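Local coordinates for protein AxyAgu115A (Amphibacillus xylanus NBRC 15112, PDB 6NPS) that probably acts as a family GH115 alpha-glucuronidase, a glycoside hydrolase that removes glucuronic acid side groups from arabinoglucuronoxylan, at residues 492-497 against 569-574. The protein carries 3 engineered substitutions. Numbering follows the deposited sequence.
Sequences QQFAGV and ALVYYP
CG of Phe-494 stands beside the backbone N and anti to the carbonyl carbon (chi1 -65°), and this carries the ring across to Val-571. Val-571 has CG1 anti to its backbone N (chi1 179°), which puts CG2, the branch that touches the ring, anti to the carbonyl carbon. CG2 lies 3.8 Å from Phe-494 CE2 and 3.9 Å from Phe-494 CZ, so the methyl meets the CE2-CZ end of the ring. It comes in obliquely. The second pair is Gln-493 with Leu-570, whose side chains cross at about a right angle. Leu-570 CD1 rests on the aliphatic part of the glutamine, 4.0 Å from Gln-493 CG and 4.2 Å from Gln-493 CB. The Gln-493 chain is bent at chi2, and NE2 is turned away from Leu-570. OE1 is hydrogen-bonded to Ser-137 OG, while NE2 makes weak hydrogen bonds to Gln-492 OE1 and Trp-489 O. The polar end is therefore satisfied although the residue is buried. Gln-493 CB also sits 3.7 Å above one face of the Phe-494 ring, toward its rim, so the two contacts adjoin. Val-506 and Leu-509 of helix 500-519 also pack on Val-571. The contact is small and apolar, and all four side chains are buried. It joins segment 492-497, on helix 482-494, to the long helix 564-596, in the helical part of the chain that follows strand 446-450, the last of this GH115 enzyme's TIM barrel.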
ATOM      1  N   GLN A 492      29.143 -29.251 -26.151  1.00 38.43           N
ATOM      2  CA  GLN A 492      30.408 -29.473 -25.448  1.00 39.61           C
ATOM      3  C   GLN A 492      30.187 -30.081 -24.065  1.00 37.79           C
ATOM      4  O   GLN A 492      30.950 -30.951 -23.636  1.00 39.41           O
ATOM      5  CB  GLN A 492      31.148 -28.142 -25.359  1.00 40.02           C
ATOM      6  CG  GLN A 492      32.518 -28.137 -24.731  1.00 51.80           C
ATOM      7  CD  GLN A 492      33.136 -26.728 -24.820  1.00 59.40           C
ATOM      8  OE1 GLN A 492      32.679 -25.786 -24.152  1.00 63.16           O
ATOM      9  NE2 GLN A 492      34.138 -26.574 -25.681  1.00 56.20           N
ATOM     10  N   GLN A 493      29.143 -29.648 -23.345  1.00 35.98           N
ATOM     11  CA  GLN A 493      28.853 -30.246 -22.046  1.00 35.94           C
ATOM     12  C   GLN A 493      28.069 -31.559 -22.137  1.00 41.32           C
ATOM     13  O   GLN A 493      28.214 -32.406 -21.257  1.00 42.17           O
ATOM     14  CB  GLN A 493      28.055 -29.293 -21.159  1.00 33.40           C
ATOM     15  CG  GLN A 493      28.456 -27.846 -21.186  1.00 38.67           C
ATOM     16  CD  GLN A 493      29.944 -27.636 -21.159  1.00 41.31           C
ATOM     17  OE1 GLN A 493      30.665 -28.364 -20.472  1.00 40.57           O
ATOM     18  NE2 GLN A 493      30.424 -26.643 -21.923  1.00 38.70           N
ATOM     19  N   PHE A 494      27.192 -31.735 -23.136  1.00 37.67           N
ATOM     20  CA  PHE A 494      26.193 -32.802 -23.057  1.00 34.84           C
ATOM     21  C   PHE A 494      26.227 -33.764 -24.248  1.00 41.30           C
ATOM     22  O   PHE A 494      25.298 -34.564 -24.410  1.00 38.18           O
ATOM     23  CB  PHE A 494      24.803 -32.203 -22.890  1.00 30.67           C
ATOM     24  CG  PHE A 494      24.639 -31.484 -21.591  1.00 30.68           C
ATOM     25  CD1 PHE A 494      24.765 -32.175 -20.390  1.00 33.71           C
ATOM     26  CD2 PHE A 494      24.401 -30.122 -21.551  1.00 32.93           C
ATOM     27  CE1 PHE A 494      24.650 -31.500 -19.160  1.00 34.87           C
ATOM     28  CE2 PHE A 494      24.293 -29.440 -20.302  1.00 33.63           C
ATOM     29  CZ  PHE A 494      24.424 -30.142 -19.131  1.00 34.36           C
ATOM     30  N   ALA A 495      27.290 -33.740 -25.055  1.00 43.56           N
ATOM     31  CA  ALA A 495      27.443 -34.733 -26.115  1.00 47.99           C
ATOM     32  C   ALA A 495      27.336 -36.133 -25.530  1.00 49.60           C
ATOM     33  O   ALA A 495      27.981 -36.449 -24.529  1.00 47.96           O
ATOM     34  CB  ALA A 495      28.791 -34.564 -26.815  1.00 45.86           C
ATOM     35  N   GLY A 496      26.495 -36.968 -26.135  1.00 50.79           N
ATOM     36  CA  GLY A 496      26.339 -38.317 -25.642  1.00 56.67           C
ATOM     37  C   GLY A 496      25.433 -38.451 -24.440  1.00 58.47           C
ATOM     38  O   GLY A 496      25.058 -39.576 -24.092  1.00 60.96           O
ATOM     39  N   VAL A 497      25.069 -37.348 -23.793  1.00 53.34           N
ATOM     40  CA  VAL A 497      24.130 -37.376 -22.679  1.00 47.16           C
ATOM     41  C   VAL A 497      22.696 -37.210 -23.166  1.00 45.12           C
ATOM     42  O   VAL A 497      21.786 -37.952 -22.774  1.00 46.05           O
ATOM     43  CB  VAL A 497      24.493 -36.263 -21.673  1.00 44.85           C
ATOM     44  CG1 VAL A 497      23.567 -36.332 -20.484  1.00 43.79           C
ATOM     45  CG2 VAL A 497      25.962 -36.340 -21.266  1.00 44.94           C
ATOM     46  N   ALA A 569      24.134 -28.707 -11.913  1.00 28.86           N
ATOM     47  CA  ALA A 569      24.910 -27.505 -11.634  1.00 34.88           C
ATOM     48  C   ALA A 569      24.899 -26.519 -12.798  1.00 31.73           C
ATOM     49  O   ALA A 569      24.914 -25.306 -12.570  1.00 33.42           O
ATOM     50  CB  ALA A 569      26.347 -27.888 -11.284  1.00 37.80           C
ATOM     51  N   LEU A 570      24.826 -27.000 -14.040  1.00 31.82           N
ATOM     52  CA  LEU A 570      24.921 -26.112 -15.189  1.00 31.56           C
ATOM     53  C   LEU A 570      23.562 -25.646 -15.705  1.00 33.95           C
ATOM     54  O   LEU A 570      23.487 -24.585 -16.342  1.00 34.80           O
ATOM     55  CB  LEU A 570      25.684 -26.810 -16.337  1.00 30.22           C
ATOM     56  CG  LEU A 570      27.188 -27.104 -16.072  1.00 38.23           C
ATOM     57  CD1 LEU A 570      27.881 -27.834 -17.231  1.00 39.18           C
ATOM     58  CD2 LEU A 570      27.985 -25.835 -15.716  1.00 36.13           C
ATOM     59  N   VAL A 571      22.505 -26.445 -15.547  1.00 28.47           N
ATOM     60  CA  VAL A 571      21.248 -26.094 -16.208  1.00 29.85           C
ATOM     61  C   VAL A 571      20.117 -26.020 -15.175  1.00 29.66           C
ATOM     62  O   VAL A 571      19.424 -25.007 -15.054  1.00 29.42           O
ATOM     63  CB  VAL A 571      20.928 -27.109 -17.319  1.00 30.48           C
ATOM     64  CG1 VAL A 571      19.597 -26.750 -17.983  1.00 29.99           C
ATOM     65  CG2 VAL A 571      22.078 -27.145 -18.328  1.00 32.65           C
ATOM     66  N   TYR A 572      19.914 -27.100 -14.424  1.00 28.75           N
ATOM     67  CA  TYR A 572      18.725 -27.180 -13.585  1.00 26.61           C
ATOM     68  C   TYR A 572      18.755 -26.143 -12.459  1.00 31.56           C
ATOM     69  O   TYR A 572      17.779 -25.420 -12.243  1.00 26.11           O
ATOM     70  CB  TYR A 572      18.601 -28.604 -13.021  1.00 27.50           C
ATOM     71  CG  TYR A 572      17.311 -28.850 -12.262  1.00 32.40           C
ATOM     72  CD1 TYR A 572      16.137 -29.218 -12.941  1.00 29.71           C
ATOM     73  CD2 TYR A 572      17.270 -28.734 -10.872  1.00 34.80           C
ATOM     74  CE1 TYR A 572      14.950 -29.452 -12.223  1.00 35.83           C
ATOM     75  CE2 TYR A 572      16.105 -28.959 -10.155  1.00 37.01           C
ATOM     76  CZ  TYR A 572      14.957 -29.325 -10.835  1.00 39.98           C
ATOM     77  OH  TYR A 572      13.814 -29.551 -10.129  1.00 44.02           O
ATOM     78  N   TYR A 573      19.854 -26.073 -11.701  1.00 30.48           N
ATOM     79  CA  TYR A 573      19.889 -25.144 -10.570  1.00 28.96           C
ATOM     80  C   TYR A 573      19.773 -23.675 -11.012  1.00 27.56           C
ATOM     81  O   TYR A 573      18.913 -22.960 -10.476  1.00 30.15           O
ATOM     82  CB  TYR A 573      21.162 -25.423  -9.745  1.00 30.24           C
ATOM     83  CG  TYR A 573      21.394 -24.378  -8.679  1.00 29.66           C
ATOM     84  CD1 TYR A 573      20.546 -24.284  -7.588  1.00 32.11           C
ATOM     85  CD2 TYR A 573      22.447 -23.474  -8.775  1.00 38.60           C
ATOM     86  CE1 TYR A 573      20.740 -23.312  -6.600  1.00 35.47           C
ATOM     87  CE2 TYR A 573      22.658 -22.513  -7.798  1.00 32.77           C
ATOM     88  CZ  TYR A 573      21.782 -22.426  -6.731  1.00 34.24           C
ATOM     89  OH  TYR A 573      21.957 -21.463  -5.775  1.00 35.58           O
ATOM     90  N   PRO A 574      20.589 -23.155 -11.954  1.00 31.07           N
ATOM     91  CA  PRO A 574      20.358 -21.769 -12.451  1.00 24.40           C
ATOM     92  C   PRO A 574      18.942 -21.526 -12.979  1.00 29.42           C
ATOM     93  O   PRO A 574      18.386 -20.441 -12.766  1.00 30.21           O
ATOM     94  CB  PRO A 574      21.372 -21.618 -13.603  1.00 28.02           C
ATOM     95  CG  PRO A 574      22.290 -22.714 -13.473  1.00 31.08           C
ATOM     96  CD  PRO A 574      21.694 -23.819 -12.652  1.00 27.77           C
TER